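PDB 5I8J: Dmd discriminator of mRNA degradation from Enterobacteria phage RB69, which acts as a phage antitoxin, probably by binding the bacterial toxin RnlA and so limiting the degradation of mRNA. Local coordinates for residues 30-33 with 34-38; 37-40 with 41-44. One frame throughout, in Å; residues are numbered along the deposited sequence.

Both contacts lie on helix 30-44, which packs against a four-stranded antiparallel sheet, and both join residues one helical turn apart. They share Thr37 and Val38, and the centres of the two contacts lie about 10 Å apart. Each has a buried side facing the strands, with Ile33 and Thr37 in contact 1 and Thr37 and Ala41 in contact 2, and a more exposed side carrying polar chains. In each, a side chain and its own backbone N-H share the carbonyl four residues earlier: Thr37 on Ile33 through a hydroxyl, Asn44 on Leu40 through an amide. Contact 1 adds a salt bridge, Arg30 to Glu34, and contact 2 a water joining Gln39 to Glu42.

Contact 1 (30-33 with 34-38); sequences REEI and EWVTV
Thr37 doubles back on Ile33 at the buried side of this helix: its OG1 donates to Ile33 O at 2.7 Å, while Thr37 N donates to the same oxygen at 3.0 Å. The two donors come from opposite faces of the carbonyl plane. OG1 gets there because it stands beside its own backbone N (chi1 -60°), which turns the hydroxyl back along the helix and gives it a partner in a buried place. Toward the strands, Thr37 touches Phe10, Ala50, Phe58 and Ala60, and Ile33 rests on Leu26 and Ile52. This is the sheet-facing side of a helix laid against a four-stranded antiparallel sheet of order 2-1-3-4. Between it and the exposed side, Glu32 and Val36 run side by side in ordinary contact, CG to CG2 4.0 Å. Arg30, Glu31 and Trp35 are exposed. Trp35 CB approaches Glu31 O at 3.5 Å, but the indole leads away. Arg30 and Glu34 form a salt bridge, NE to OE2, whose modelled 2.4 Å is too short to be trusted in detail. Glu34 CG lies over one guanidinium face, offset toward its rim, with the carboxylate plane at 85° to it. Arg30 NH1 is hydrogen-bonded to Val57 O of strand 55-61.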
ATOM      1  N   ARG A  30      -7.820  14.928  -9.799  1.00 17.94           N
ATOM      2  CA  ARG A  30      -6.502  14.540 -10.297  1.00 20.37           C
ATOM      3  C   ARG A  30      -5.368  15.433  -9.815  1.00 18.54           C
ATOM      4  O   ARG A  30      -4.358  14.946  -9.296  1.00 19.56           O
ATOM      5  CB  ARG A  30      -6.500  14.528 -11.831  1.00 23.04           C
ATOM      6  CG  ARG A  30      -5.212  13.996 -12.420  1.00 24.27           C
ATOM      7  CD  ARG A  30      -4.934  12.600 -11.890  1.00 29.36           C
ATOM      8  NE  ARG A  30      -3.720  12.034 -12.466  1.00 35.40           N
ATOM      9  CZ  ARG A  30      -3.204  10.860 -12.122  1.00 25.53           C
ATOM     10  NH1 ARG A  30      -3.790  10.117 -11.195  1.00 27.80           N
ATOM     11  NH2 ARG A  30      -2.093  10.434 -12.705  1.00 32.85           N
ATOM     12  N   GLU A  31      -5.534  16.739  -9.979  1.00 16.48           N
ATOM     13  CA  GLU A  31      -4.454  17.657  -9.669  1.00 19.10           C
ATOM     14  C   GLU A  31      -4.064  17.571  -8.196  1.00 18.83           C
ATOM     15  O   GLU A  31      -2.879  17.483  -7.872  1.00 16.57           O
ATOM     16  CB  GLU A  31      -4.830  19.090 -10.035  1.00 19.87           C
ATOM     17  CG  GLU A  31      -3.783  20.089  -9.590  1.00 23.29           C
ATOM     18  CD  GLU A  31      -3.910  21.425 -10.276  1.00 29.86           C
ATOM     19  OE1 GLU A  31      -5.026  21.776 -10.719  1.00 26.84           O
ATOM     20  OE2 GLU A  31      -2.886  22.131 -10.357  1.00 32.72           O
ATOM     21  N   GLU A  32      -5.054  17.564  -7.304  1.00 15.30           N
ATOM     22  CA  GLU A  32      -4.750  17.458  -5.885  1.00 14.27           C
ATOM     23  C   GLU A  32      -4.029  16.162  -5.545  1.00 13.00           C
ATOM     24  O   GLU A  32      -3.074  16.159  -4.785  1.00 13.43           O
ATOM     25  CB  GLU A  32      -6.019  17.562  -5.034  1.00 16.40           C
ATOM     26  CG  GLU A  32      -5.701  17.456  -3.549  1.00 14.93           C
ATOM     27  CD  GLU A  32      -6.921  17.461  -2.671  1.00 13.56           C
ATOM     28  OE1 GLU A  32      -8.003  17.097  -3.160  1.00 15.11           O
ATOM     29  OE2 GLU A  32      -6.785  17.816  -1.482  1.00 11.00           O
ATOM     30  N   ILE A  33      -4.511  15.058  -6.092  1.00 12.82           N
ATOM     31  CA  ILE A  33      -3.909  13.758  -5.811  1.00 13.71           C
ATOM     32  C   ILE A  33      -2.443  13.749  -6.241  1.00 13.53           C
ATOM     33  O   ILE A  33      -1.561  13.302  -5.493  1.00 14.57           O
ATOM     34  CB  ILE A  33      -4.676  12.631  -6.516  1.00 14.78           C
ATOM     35  CG1 ILE A  33      -6.098  12.539  -5.954  1.00 16.96           C
ATOM     36  CG2 ILE A  33      -3.968  11.303  -6.316  1.00 17.40           C
ATOM     37  CD1 ILE A  33      -7.036  11.698  -6.788  1.00 19.67           C
ATOM     38  N   GLU A  34      -2.178  14.269  -7.437  1.00 12.91           N
ATOM     39  CA  GLU A  34      -0.796  14.311  -7.923  1.00 13.74           C
ATOM     40  C   GLU A  34       0.087  15.209  -7.057  1.00 15.73           C
ATOM     41  O   GLU A  34       1.223  14.839  -6.717  1.00 13.95           O
ATOM     42  CB  GLU A  34      -0.754  14.764  -9.388  1.00 13.53           C
ATOM     43  CG  GLU A  34      -1.319  13.726 -10.358  1.00 17.37           C
ATOM     44  CD  GLU A  34      -1.184  14.132 -11.823  1.00 19.05           C
ATOM     45  OE1 GLU A  34      -0.458  15.099 -12.123  1.00 24.10           O
ATOM     46  OE2 GLU A  34      -1.806  13.470 -12.675  1.00 23.06           O
ATOM     47  N   TRP A  35      -0.416  16.393  -6.710  1.00 12.65           N
ATOM     48  CA  TRP A  35       0.364  17.337  -5.906  1.00 14.05           C
ATOM     49  C   TRP A  35       0.677  16.740  -4.535  1.00 12.83           C
ATOM     50  O   TRP A  35       1.800  16.812  -4.055  1.00 13.65           O
ATOM     51  CB  TRP A  35      -0.368  18.683  -5.736  1.00 15.09           C
ATOM     52  CG  TRP A  35       0.554  19.735  -5.198  1.00 15.12           C
ATOM     53  CD1 TRP A  35       1.314  20.607  -5.926  1.00 20.59           C
ATOM     54  CD2 TRP A  35       0.869  19.981  -3.820  1.00 16.40           C
ATOM     55  NE1 TRP A  35       2.064  21.396  -5.085  1.00 19.28           N
ATOM     56  CE2 TRP A  35       1.811  21.033  -3.790  1.00 15.42           C
ATOM     57  CE3 TRP A  35       0.439  19.425  -2.610  1.00 15.25           C
ATOM     58  CZ2 TRP A  35       2.327  21.540  -2.597  1.00 15.91           C
ATOM     59  CZ3 TRP A  35       0.952  19.940  -1.424  1.00 13.05           C
ATOM     60  CH2 TRP A  35       1.888  20.978  -1.428  1.00 13.78           C
ATOM     61  N   VAL A  36      -0.330  16.142  -3.912  1.00 11.17           N
ATOM     62  CA  VAL A  36      -0.155  15.540  -2.597  1.00 12.08           C
ATOM     63  C   VAL A  36       0.876  14.416  -2.683  1.00 10.77           C
ATOM     64  O   VAL A  36       1.731  14.280  -1.797  1.00 12.00           O
ATOM     65  CB  VAL A  36      -1.501  15.023  -2.039  1.00 12.15           C
ATOM     66  CG1 VAL A  36      -1.291  14.136  -0.821  1.00 11.90           C
ATOM     67  CG2 VAL A  36      -2.374  16.209  -1.669  1.00 12.73           C
ATOM     68  N   THR A  37       0.830  13.659  -3.771  1.00 10.70           N
ATOM     69  CA  THR A  37       1.781  12.557  -3.972  1.00 10.68           C
ATOM     70  C   THR A  37       3.202  13.090  -4.096  1.00 12.81           C
ATOM     71  O   THR A  37       4.131  12.595  -3.451  1.00 11.92           O
ATOM     72  CB  THR A  37       1.429  11.728  -5.215  1.00 12.19           C
ATOM     73  OG1 THR A  37       0.114  11.172  -5.056  1.00 10.53           O
ATOM     74  CG2 THR A  37       2.435  10.583  -5.405  1.00 13.53           C
ATOM     75  N   VAL A  38       3.364  14.121  -4.921  1.00 10.56           N
ATOM     76  CA  VAL A  38       4.681  14.696  -5.148  1.00 13.67           C
ATOM     77  C   VAL A  38       5.225  15.278  -3.859  1.00 12.10           C
ATOM     78  O   VAL A  38       6.400  15.105  -3.541  1.00 12.31           O
ATOM     79  CB  VAL A  38       4.635  15.769  -6.248  1.00 12.51           C
ATOM     80  CG1 VAL A  38       5.937  16.574  -6.287  1.00 13.16           C
ATOM     81  CG2 VAL A  38       4.327  15.119  -7.587  1.00 12.41           C
TER

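Contact 2 (37-40 with 41-44); sequences TVQL and AEVN
Asn44 folds back onto Leu40, the residue one turn before it, and its CB, CG and ND2 can be followed against the Leu40 carbonyl. CB comes within 3.4 Å of Leu40 O, and CG lies 3.6 Å from that oxygen. With CG beside the backbone N (chi1 -74°), the amide is turned back along the helix, and ND2 donates to Leu40 O at 2.9 Å. The bond is reasonably straight (N-H...O 155°), with ND2 in the carbonyl plane, on a lone pair of Leu40 O, and the acceptor near the amide's own plane. Asn44 N reaches the same oxygen at 3.3 Å. Both donors belong to the last turn of helix 30-44, where Leu40 touches Phe10 and Asn44 touches Phe14 of strand 6-14, while buried Ala41 faces Val48 and Ala60. The two side chains run side by side, with Leu40 CD2 4.0 Å from Asn44 ND2. Elsewhere, Gln39 crosses Val43, NE2 meeting CG2 at 3.3 Å. Gln39 OE1 and Glu42 OE1 stand 4.5 Å apart, and one water donates to both. Two acceptors, one on a carboxylate, would probably not pair directly, so the water joins them; the ND2 bond to Leu40 O limits the rotation of the Asn44 amide, while the backbone N-H is a second, longer donor to that oxygen.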
ATOM      1  N   THR A  37       0.830  13.659  -3.771  1.00 10.70           N
ATOM      2  CA  THR A  37       1.781  12.557  -3.972  1.00 10.68           C
ATOM      3  C   THR A  37       3.202  13.090  -4.096  1.00 12.81           C
ATOM      4  O   THR A  37       4.131  12.595  -3.451  1.00 11.92           O
ATOM      5  CB  THR A  37       1.429  11.728  -5.215  1.00 12.19           C
ATOM      6  OG1 THR A  37       0.114  11.172  -5.056  1.00 10.53           O
ATOM      7  CG2 THR A  37       2.435  10.583  -5.405  1.00 13.53           C
ATOM      8  N   VAL A  38       3.364  14.121  -4.921  1.00 10.56           N
ATOM      9  CA  VAL A  38       4.681  14.696  -5.148  1.00 13.67           C
ATOM     10  C   VAL A  38       5.225  15.278  -3.859  1.00 12.10           C
ATOM     11  O   VAL A  38       6.400  15.105  -3.541  1.00 12.31           O
ATOM     12  CB  VAL A  38       4.635  15.769  -6.248  1.00 12.51           C
ATOM     13  CG1 VAL A  38       5.937  16.574  -6.287  1.00 13.16           C
ATOM     14  CG2 VAL A  38       4.327  15.119  -7.587  1.00 12.41           C
ATOM     15  N   GLN A  39       4.371  15.962  -3.105  1.00 10.60           N
ATOM     16  CA  GLN A  39       4.805  16.568  -1.853  1.00 12.41           C
ATOM     17  C   GLN A  39       5.233  15.506  -0.850  1.00 12.19           C
ATOM     18  O   GLN A  39       6.281  15.621  -0.217  1.00 13.46           O
ATOM     19  CB  GLN A  39       3.685  17.437  -1.270  1.00 12.77           C
ATOM     20  CG  GLN A  39       3.975  18.012   0.116  1.00 14.35           C
ATOM     21  CD  GLN A  39       5.071  19.065   0.136  1.00 15.93           C
ATOM     22  OE1 GLN A  39       5.689  19.376  -0.882  1.00 15.29           O
ATOM     23  NE2 GLN A  39       5.314  19.624   1.313  1.00 23.23           N
ATOM     24  N   LEU A  40       4.415  14.468  -0.708  1.00 12.11           N
ATOM     25  CA  LEU A  40       4.753  13.364   0.183  1.00 12.88           C
ATOM     26  C   LEU A  40       6.095  12.750  -0.195  1.00 12.03           C
ATOM     27  O   LEU A  40       6.938  12.486   0.665  1.00 13.09           O
ATOM     28  CB  LEU A  40       3.667  12.286   0.139  1.00 13.34           C
ATOM     29  CG  LEU A  40       2.577  12.309   1.203  1.00 19.08           C
ATOM     30  CD1 LEU A  40       1.626  11.141   0.965  1.00 18.19           C
ATOM     31  CD2 LEU A  40       3.196  12.236   2.599  1.00 22.37           C
ATOM     32  N   ALA A  41       6.298  12.544  -1.489  1.00 11.69           N
ATOM     33  CA  ALA A  41       7.511  11.881  -1.935  1.00 10.27           C
ATOM     34  C   ALA A  41       8.708  12.795  -1.713  1.00 12.83           C
ATOM     35  O   ALA A  41       9.745  12.362  -1.212  1.00 12.08           O
ATOM     36  CB  ALA A  41       7.392  11.474  -3.391  1.00 11.92           C
ATOM     37  N   GLU A  42       8.550  14.077  -2.045  1.00 11.59           N
ATOM     38  CA  GLU A  42       9.680  15.000  -2.000  1.00 13.07           C
ATOM     39  C   GLU A  42      10.117  15.271  -0.564  1.00 12.40           C
ATOM     40  O   GLU A  42      11.309  15.220  -0.256  1.00 15.52           O
ATOM     41  CB  GLU A  42       9.351  16.321  -2.700  1.00 14.12           C
ATOM     42  CG  GLU A  42      10.567  17.224  -2.785  1.00 16.01           C
ATOM     43  CD  GLU A  42      10.349  18.445  -3.654  1.00 15.04           C
ATOM     44  OE1 GLU A  42       9.247  19.037  -3.595  1.00 12.92           O
ATOM     45  OE2 GLU A  42      11.297  18.800  -4.401  1.00 15.41           O
ATOM     46  N   VAL A  43       9.150  15.550   0.309  1.00 15.18           N
ATOM     47  CA  VAL A  43       9.440  15.797   1.724  1.00 18.17           C
ATOM     48  C   VAL A  43      10.190  14.615   2.344  1.00 18.38           C
ATOM     49  O   VAL A  43      11.084  14.788   3.177  1.00 17.56           O
ATOM     50  CB  VAL A  43       8.145  16.066   2.514  1.00 20.41           C
ATOM     51  CG1 VAL A  43       8.395  16.040   4.020  1.00 27.16           C
ATOM     52  CG2 VAL A  43       7.550  17.399   2.105  1.00 20.00           C
ATOM     53  N   ASN A  44       9.844  13.410   1.906  1.00 15.71           N
ATOM     54  CA  ASN A  44      10.386  12.212   2.524  1.00 14.78           C
ATOM     55  C   ASN A  44      11.541  11.578   1.765  1.00 16.49           C
ATOM     56  O   ASN A  44      12.042  10.522   2.171  1.00 18.33           O
ATOM     57  CB  ASN A  44       9.255  11.198   2.717  1.00 14.67           C
ATOM     58  CG  ASN A  44       8.334  11.587   3.864  1.00 18.49           C
ATOM     59  OD1 ASN A  44       8.740  11.552   5.022  1.00 21.59           O
ATOM     60  ND2 ASN A  44       7.099  11.969   3.545  1.00 17.45           N
TER
HETATM   61  O   HOH W   1       8.512  19.412  -1.043  1.00 18.92           O